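Local coordinates for mariner Mos1 transposase (Drosophila mauritiana, PDB 4MDB), which cuts and pastes the Mos1 transposon as a homodimer, using two divalent metal ions in each RNase H-like catalytic domain, at residues V82-P90 and Y183-F194. The protein carries 1 engineered substitution. Numbering follows the deposited sequence.
Sequences VIYYELLKP and YESVKKWLDEWF. Unlike the reference sequence in segment 82-90: Pro-90 (reference Arg).
Tyr-183, in the first turn of helix 183-194, lies over Leu-87 of strand 82-87, where a helix packs against one face of the RNase H-fold sheet of the catalytic domain, alongside its edge strand. Strand and helix run nearly antiparallel, at 160°, with their axes 9.9 Å apart at closest approach. With CG anti to its backbone N (chi1 164°), the ring of Tyr-183 extends from the helix to the end of the strand, where OH donates to Leu-87 O at 2.7 Å, arriving 38° out of the carbonyl plane. Leu-87 CD2 covers one face of this ring, 3.8 Å from its centroid, a CH-pi contact, and Pro-90, an engineered residue, brings CD near its CD2. Val-186 crosses Leu-87 at about a right angle, CG1 meeting both leucine methyls; Val-186 also touches Ile-40 of strand 32-42, beyond the edge strand. Lys-187 bends at its last torsion, and NZ donates a hydrogen bond to a water 2.6 Å away, which also accepts from Leu-87 N. Leu-190 CD1 sits 4.0 Å from Tyr-85 CE2. Asp-191 OD1 accepts a hydrogen bond from Tyr-85 OH at 2.6 Å, the donor standing above the carboxylate plane. Phe-194 turns an edge to the Tyr-85 face in a T-shaped pair, centroids 5.4 Å apart, while Val-82 CG2 rests over a face of the Phe-194 ring, 3.5 Å from its CD1.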
ATOM      1  N   VAL A  82      -9.477  -5.254   1.826  1.00 14.08           N
ATOM      2  CA  VAL A  82      -8.327  -5.982   1.392  1.00 13.69           C
ATOM      3  C   VAL A  82      -8.595  -6.833   0.164  1.00 13.83           C
ATOM      4  O   VAL A  82      -9.594  -7.637   0.168  1.00 16.00           O
ATOM      5  CB  VAL A  82      -7.764  -6.837   2.586  1.00 15.68           C
ATOM      6  CG1 VAL A  82      -6.692  -7.751   2.087  1.00 16.48           C
ATOM      7  CG2 VAL A  82      -7.326  -5.893   3.698  1.00 16.69           C
ATOM      8  N   ILE A  83      -7.789  -6.711  -0.868  1.00 12.86           N
ATOM      9  CA  ILE A  83      -7.930  -7.458  -2.105  1.00 13.62           C
ATOM     10  C   ILE A  83      -7.204  -8.801  -2.026  1.00 14.70           C
ATOM     11  O   ILE A  83      -7.736  -9.859  -2.384  1.00 16.16           O
ATOM     12  CB  ILE A  83      -7.536  -6.601  -3.326  1.00 14.53           C
ATOM     13  CG1 ILE A  83      -8.436  -5.338  -3.399  1.00 15.83           C
ATOM     14  CG2 ILE A  83      -7.612  -7.372  -4.645  1.00 14.32           C
ATOM     15  CD1 ILE A  83      -7.843  -4.176  -4.165  1.00 20.56           C
ATOM     16  N   TYR A  84      -5.944  -8.782  -1.559  1.00 14.57           N
ATOM     17  CA  TYR A  84      -5.067  -9.887  -1.666  1.00 13.92           C
ATOM     18  C   TYR A  84      -3.968  -9.666  -0.669  1.00 15.61           C
ATOM     19  O   TYR A  84      -3.579  -8.548  -0.437  1.00 16.82           O
ATOM     20  CB  TYR A  84      -4.493 -10.028  -3.037  1.00 14.06           C
ATOM     21  CG  TYR A  84      -3.527 -11.165  -3.215  1.00 14.73           C
ATOM     22  CD1 TYR A  84      -3.968 -12.473  -3.106  1.00 16.15           C
ATOM     23  CD2 TYR A  84      -2.172 -10.971  -3.431  1.00 17.01           C
ATOM     24  CE1 TYR A  84      -3.104 -13.546  -3.333  1.00 18.59           C
ATOM     25  CE2 TYR A  84      -1.316 -12.027  -3.672  1.00 16.39           C
ATOM     26  CZ  TYR A  84      -1.793 -13.309  -3.592  1.00 18.05           C
ATOM     27  OH  TYR A  84      -0.903 -14.328  -3.742  1.00 21.63           O
ATOM     28  N   TYR A  85      -3.516 -10.699  -0.003  1.00 15.59           N
ATOM     29  CA  TYR A  85      -2.243 -10.615   0.762  1.00 16.96           C
ATOM     30  C   TYR A  85      -1.501 -11.925   0.777  1.00 18.99           C
ATOM     31  O   TYR A  85      -2.085 -13.005   0.538  1.00 17.02           O
ATOM     32  CB  TYR A  85      -2.497 -10.125   2.186  1.00 17.91           C
ATOM     33  CG  TYR A  85      -3.022 -11.155   3.185  1.00 20.66           C
ATOM     34  CD1 TYR A  85      -4.385 -11.348   3.370  1.00 24.12           C
ATOM     35  CD2 TYR A  85      -2.140 -11.898   3.970  1.00 22.10           C
ATOM     36  CE1 TYR A  85      -4.865 -12.270   4.298  1.00 22.79           C
ATOM     37  CE2 TYR A  85      -2.604 -12.849   4.874  1.00 24.83           C
ATOM     38  CZ  TYR A  85      -3.957 -13.015   5.056  1.00 25.15           C
ATOM     39  OH  TYR A  85      -4.411 -13.961   5.935  1.00 30.84           O
ATOM     40  N   GLU A  86      -0.204 -11.800   1.000  1.00 17.48           N
ATOM     41  CA  GLU A  86       0.674 -12.975   1.250  1.00 17.97           C
ATOM     42  C   GLU A  86       1.437 -12.784   2.526  1.00 20.73           C
ATOM     43  O   GLU A  86       1.844 -11.658   2.879  1.00 17.90           O
ATOM     44  CB  GLU A  86       1.608 -13.191   0.071  1.00 19.24           C
ATOM     45  CG  GLU A  86       0.951 -13.593  -1.229  1.00 20.49           C
ATOM     46  CD  GLU A  86       1.931 -13.846  -2.344  1.00 20.12           C
ATOM     47  OE1 GLU A  86       3.177 -13.788  -2.063  1.00 23.13           O
ATOM     48  OE2 GLU A  86       1.511 -14.005  -3.532  1.00 22.35           O
ATOM     49  N   LEU A  87       1.631 -13.894   3.253  1.00 22.64           N
ATOM     50  CA  LEU A  87       2.482 -13.917   4.410  1.00 23.25           C
ATOM     51  C   LEU A  87       3.642 -14.851   4.006  1.00 25.73           C
ATOM     52  O   LEU A  87       3.455 -16.029   3.568  1.00 24.59           O
ATOM     53  CB  LEU A  87       1.697 -14.352   5.622  1.00 28.81           C
ATOM     54  CG  LEU A  87       2.360 -14.241   6.991  1.00 29.65           C
ATOM     55  CD1 LEU A  87       2.475 -12.805   7.529  1.00 29.50           C
ATOM     56  CD2 LEU A  87       1.666 -15.136   7.989  1.00 30.42           C
ATOM     57  N   LEU A  88       4.831 -14.296   3.983  1.00 22.67           N
ATOM     58  CA  LEU A  88       5.963 -15.029   3.433  1.00 27.11           C
ATOM     59  C   LEU A  88       6.468 -15.994   4.528  1.00 27.51           C
ATOM     60  O   LEU A  88       6.266 -15.780   5.720  1.00 31.12           O
ATOM     61  CB  LEU A  88       7.065 -14.096   2.937  1.00 26.38           C
ATOM     62  CG  LEU A  88       7.152 -13.604   1.473  1.00 31.45           C
ATOM     63  CD1 LEU A  88       5.841 -13.445   0.750  1.00 29.53           C
ATOM     64  CD2 LEU A  88       8.014 -12.358   1.277  1.00 29.77           C
ATOM     65  N   LYS A  89       7.138 -17.038   4.075  1.00 35.32           N
ATOM     66  CA  LYS A  89       7.701 -18.005   4.983  1.00 36.57           C
ATOM     67  C   LYS A  89       8.786 -17.326   5.787  1.00 33.34           C
ATOM     68  O   LYS A  89       9.499 -16.436   5.287  1.00 31.17           O
ATOM     69  CB  LYS A  89       8.190 -19.226   4.211  1.00 41.51           C
ATOM     70  CG  LYS A  89       7.037 -19.940   3.509  1.00 47.45           C
ATOM     71  CD  LYS A  89       7.084 -21.450   3.672  1.00 50.67           C
ATOM     72  CE  LYS A  89       8.276 -22.057   2.938  1.00 56.43           C
ATOM     73  NZ  LYS A  89       8.225 -21.826   1.462  1.00 56.85           N
ATOM     74  N   PRO A  90       8.905 -17.717   7.052  1.00 35.50           N
ATOM     75  CA  PRO A  90       9.742 -16.982   7.984  1.00 39.90           C
ATOM     76  C   PRO A  90      11.123 -16.626   7.467  1.00 37.18           C
ATOM     77  O   PRO A  90      11.796 -17.454   6.865  1.00 39.99           O
ATOM     78  CB  PRO A  90       9.795 -17.912   9.197  1.00 41.27           C
ATOM     79  CG  PRO A  90       8.423 -18.513   9.215  1.00 38.95           C
ATOM     80  CD  PRO A  90       7.998 -18.635   7.767  1.00 40.50           C
ATOM     81  N   TYR A 183       3.342 -19.441  12.138  1.00 44.70           N
ATOM     82  CA  TYR A 183       3.050 -18.729  10.945  1.00 41.30           C
ATOM     83  C   TYR A 183       1.493 -18.724  10.752  1.00 42.98           C
ATOM     84  O   TYR A 183       0.912 -17.687  10.381  1.00 41.16           O
ATOM     85  CB  TYR A 183       3.890 -19.323   9.799  1.00 41.14           C
ATOM     86  CG  TYR A 183       3.401 -18.937   8.467  1.00 38.24           C
ATOM     87  CD1 TYR A 183       2.202 -19.467   7.991  1.00 40.94           C
ATOM     88  CD2 TYR A 183       4.109 -18.041   7.660  1.00 35.46           C
ATOM     89  CE1 TYR A 183       1.710 -19.122   6.747  1.00 44.14           C
ATOM     90  CE2 TYR A 183       3.636 -17.714   6.395  1.00 36.67           C
ATOM     91  CZ  TYR A 183       2.425 -18.235   5.958  1.00 40.60           C
ATOM     92  OH  TYR A 183       1.884 -17.932   4.724  1.00 42.89           O
ATOM     93  N   GLU A 184       0.787 -19.820  11.094  1.00 40.28           N
ATOM     94  CA  GLU A 184      -0.661 -19.863  10.819  1.00 40.23           C
ATOM     95  C   GLU A 184      -1.550 -19.176  11.869  1.00 33.87           C
ATOM     96  O   GLU A 184      -2.714 -18.878  11.601  1.00 34.37           O
ATOM     97  CB  GLU A 184      -1.151 -21.286  10.473  1.00 49.99           C
ATOM     98  CG  GLU A 184      -0.367 -22.421  11.097  1.00 50.68           C
ATOM     99  CD  GLU A 184       0.990 -22.635  10.459  1.00 54.06           C
ATOM    100  OE1 GLU A 184       1.054 -22.743   9.208  1.00 59.57           O
ATOM    101  OE2 GLU A 184       1.988 -22.705  11.216  1.00 58.37           O
ATOM    102  N   SER A 185      -1.021 -18.875  13.041  1.00 27.91           N
ATOM    103  CA  SER A 185      -1.777 -18.049  13.957  1.00 31.78           C
ATOM    104  C   SER A 185      -1.789 -16.638  13.356  1.00 29.29           C
ATOM    105  O   SER A 185      -2.804 -15.958  13.410  1.00 29.89           O
ATOM    106  CB  SER A 185      -1.219 -18.007  15.380  1.00 31.26           C
ATOM    107  OG  SER A 185       0.194 -17.937  15.374  1.00 44.21           O
ATOM    108  N   VAL A 186      -0.654 -16.220  12.806  1.00 30.27           N
ATOM    109  CA  VAL A 186      -0.615 -14.892  12.152  1.00 27.05           C
ATOM    110  C   VAL A 186      -1.667 -14.795  11.041  1.00 30.57           C
ATOM    111  O   VAL A 186      -2.451 -13.853  10.995  1.00 27.27           O
ATOM    112  CB  VAL A 186       0.792 -14.572  11.638  1.00 30.81           C
ATOM    113  CG1 VAL A 186       0.849 -13.180  10.979  1.00 27.93           C
ATOM    114  CG2 VAL A 186       1.824 -14.648  12.741  1.00 28.71           C
ATOM    115  N   LYS A 187      -1.681 -15.773  10.143  1.00 30.84           N
ATOM    116  CA  LYS A 187      -2.640 -15.774   9.049  1.00 34.76           C
ATOM    117  C   LYS A 187      -4.111 -15.684   9.540  1.00 36.56           C
ATOM    118  O   LYS A 187      -4.912 -14.868   9.041  1.00 33.14           O
ATOM    119  CB  LYS A 187      -2.396 -17.035   8.215  1.00 42.53           C
ATOM    120  CG  LYS A 187      -2.717 -16.923   6.730  1.00 50.82           C
ATOM    121  CD  LYS A 187      -1.991 -18.020   5.943  1.00 59.32           C
ATOM    122  CE  LYS A 187      -2.142 -17.899   4.418  1.00 63.20           C
ATOM    123  NZ  LYS A 187      -1.225 -16.887   3.821  1.00 60.88           N
ATOM    124  N   LYS A 188      -4.485 -16.497  10.530  1.00 31.14           N
ATOM    125  CA  LYS A 188      -5.811 -16.363  11.111  1.00 33.51           C
ATOM    126  C   LYS A 188      -6.071 -15.011  11.788  1.00 30.17           C
ATOM    127  O   LYS A 188      -7.149 -14.418  11.650  1.00 29.40           O
ATOM    128  CB  LYS A 188      -6.082 -17.438  12.175  1.00 38.29           C
ATOM    129  CG  LYS A 188      -7.562 -17.422  12.608  1.00 45.57           C
ATOM    130  CD  LYS A 188      -8.410 -18.224  11.609  1.00 52.47           C
ATOM    131  CE  LYS A 188      -9.750 -17.564  11.303  1.00 62.95           C
ATOM    132  NZ  LYS A 188     -10.676 -17.544  12.483  1.00 62.22           N
ATOM    133  N   TRP A 189      -5.112 -14.541  12.568  1.00 26.84           N
ATOM    134  CA  TRP A 189      -5.286 -13.242  13.186  1.00 24.93           C
ATOM    135  C   TRP A 189      -5.532 -12.185  12.078  1.00 23.44           C
ATOM    136  O   TRP A 189      -6.464 -11.368  12.176  1.00 23.10           O
ATOM    137  CB  TRP A 189      -4.069 -12.867  14.026  1.00 23.44           C
ATOM    138  CG  TRP A 189      -4.293 -11.655  14.741  1.00 26.57           C
ATOM    139  CD1 TRP A 189      -4.928 -11.514  15.924  1.00 25.41           C
ATOM    140  CD2 TRP A 189      -3.918 -10.333  14.321  1.00 24.24           C
ATOM    141  NE1 TRP A 189      -4.983 -10.203  16.269  1.00 29.78           N
ATOM    142  CE2 TRP A 189      -4.377  -9.452  15.294  1.00 25.81           C
ATOM    143  CE3 TRP A 189      -3.291  -9.818  13.195  1.00 25.29           C
ATOM    144  CZ2 TRP A 189      -4.189  -8.083  15.203  1.00 26.35           C
ATOM    145  CZ3 TRP A 189      -3.137  -8.424  13.105  1.00 23.40           C
ATOM    146  CH2 TRP A 189      -3.564  -7.608  14.065  1.00 22.78           C
ATOM    147  N   LEU A 190      -4.745 -12.263  11.007  1.00 22.32           N
ATOM    148  CA  LEU A 190      -4.949 -11.249   9.913  1.00 22.06           C
ATOM    149  C   LEU A 190      -6.272 -11.415   9.214  1.00 24.08           C
ATOM    150  O   LEU A 190      -6.952 -10.441   8.966  1.00 25.50           O
ATOM    151  CB  LEU A 190      -3.802 -11.272   8.902  1.00 21.97           C
ATOM    152  CG  LEU A 190      -2.427 -10.881   9.357  1.00 21.22           C
ATOM    153  CD1 LEU A 190      -1.441 -11.416   8.390  1.00 24.04           C
ATOM    154  CD2 LEU A 190      -2.289  -9.382   9.460  1.00 22.95           C
ATOM    155  N   ASP A 191      -6.649 -12.647   8.866  1.00 23.64           N
ATOM    156  CA  ASP A 191      -7.987 -12.899   8.303  1.00 28.13           C
ATOM    157  C   ASP A 191      -9.069 -12.289   9.128  1.00 25.89           C
ATOM    158  O   ASP A 191      -9.906 -11.551   8.601  1.00 25.96           O
ATOM    159  CB  ASP A 191      -8.259 -14.404   8.116  1.00 27.92           C
ATOM    160  CG  ASP A 191      -7.456 -14.994   7.002  1.00 35.62           C
ATOM    161  OD1 ASP A 191      -7.003 -14.231   6.102  1.00 32.05           O
ATOM    162  OD2 ASP A 191      -7.240 -16.236   7.025  1.00 38.27           O
ATOM    163  N   GLU A 192      -9.056 -12.530  10.426  1.00 26.58           N
ATOM    164  CA  GLU A 192     -10.097 -11.984  11.307  1.00 26.91           C
ATOM    165  C   GLU A 192     -10.058 -10.452  11.436  1.00 23.65           C
ATOM    166  O   GLU A 192     -11.082  -9.797  11.461  1.00 23.01           O
ATOM    167  CB  GLU A 192     -10.048 -12.544  12.743  1.00 32.11           C
ATOM    168  CG  GLU A 192     -10.382 -14.005  12.953  1.00 40.29           C
ATOM    169  CD  GLU A 192     -10.355 -14.376  14.436  1.00 42.76           C
ATOM    170  OE1 GLU A 192     -10.982 -13.645  15.252  1.00 46.91           O
ATOM    171  OE2 GLU A 192      -9.703 -15.392  14.792  1.00 56.09           O
ATOM    172  N   TRP A 193      -8.847  -9.922  11.522  1.00 23.99           N
ATOM    173  CA  TRP A 193      -8.630  -8.527  11.812  1.00 22.55           C
ATOM    174  C   TRP A 193      -9.055  -7.766  10.562  1.00 18.95           C
ATOM    175  O   TRP A 193      -9.779  -6.787  10.643  1.00 19.94           O
ATOM    176  CB  TRP A 193      -7.134  -8.251  12.163  1.00 22.93           C
ATOM    177  CG  TRP A 193      -6.884  -6.787  12.588  1.00 22.66           C
ATOM    178  CD1 TRP A 193      -7.067  -6.229  13.842  1.00 22.17           C
ATOM    179  CD2 TRP A 193      -6.482  -5.695  11.736  1.00 21.48           C
ATOM    180  NE1 TRP A 193      -6.813  -4.885  13.798  1.00 22.23           N
ATOM    181  CE2 TRP A 193      -6.464  -4.532  12.521  1.00 22.08           C
ATOM    182  CE3 TRP A 193      -6.186  -5.595  10.383  1.00 23.50           C
ATOM    183  CZ2 TRP A 193      -6.069  -3.276  12.004  1.00 21.11           C
ATOM    184  CZ3 TRP A 193      -5.871  -4.328   9.864  1.00 23.22           C
ATOM    185  CH2 TRP A 193      -5.779  -3.229  10.680  1.00 21.79           C
ATOM    186  N   PHE A 194      -8.626  -8.232   9.413  1.00 20.91           N
ATOM    187  CA  PHE A 194      -9.045  -7.555   8.153  1.00 20.13           C
ATOM    188  C   PHE A 194     -10.572  -7.533   7.989  1.00 24.11           C
ATOM    189  O   PHE A 194     -11.193  -6.543   7.598  1.00 20.81           O
ATOM    190  CB  PHE A 194      -8.395  -8.191   6.915  1.00 20.04           C
ATOM    191  CG  PHE A 194      -6.898  -7.935   6.759  1.00 18.64           C
ATOM    192  CD1 PHE A 194      -6.337  -6.676   7.008  1.00 17.60           C
ATOM    193  CD2 PHE A 194      -6.086  -8.920   6.254  1.00 19.72           C
ATOM    194  CE1 PHE A 194      -4.980  -6.478   6.818  1.00 18.67           C
ATOM    195  CE2 PHE A 194      -4.707  -8.731   6.074  1.00 18.65           C
ATOM    196  CZ  PHE A 194      -4.171  -7.510   6.341  1.00 16.51           C
TER
HETATM  197  O   HOH W   1       0.628 -16.360   2.058  1.00 32.70           O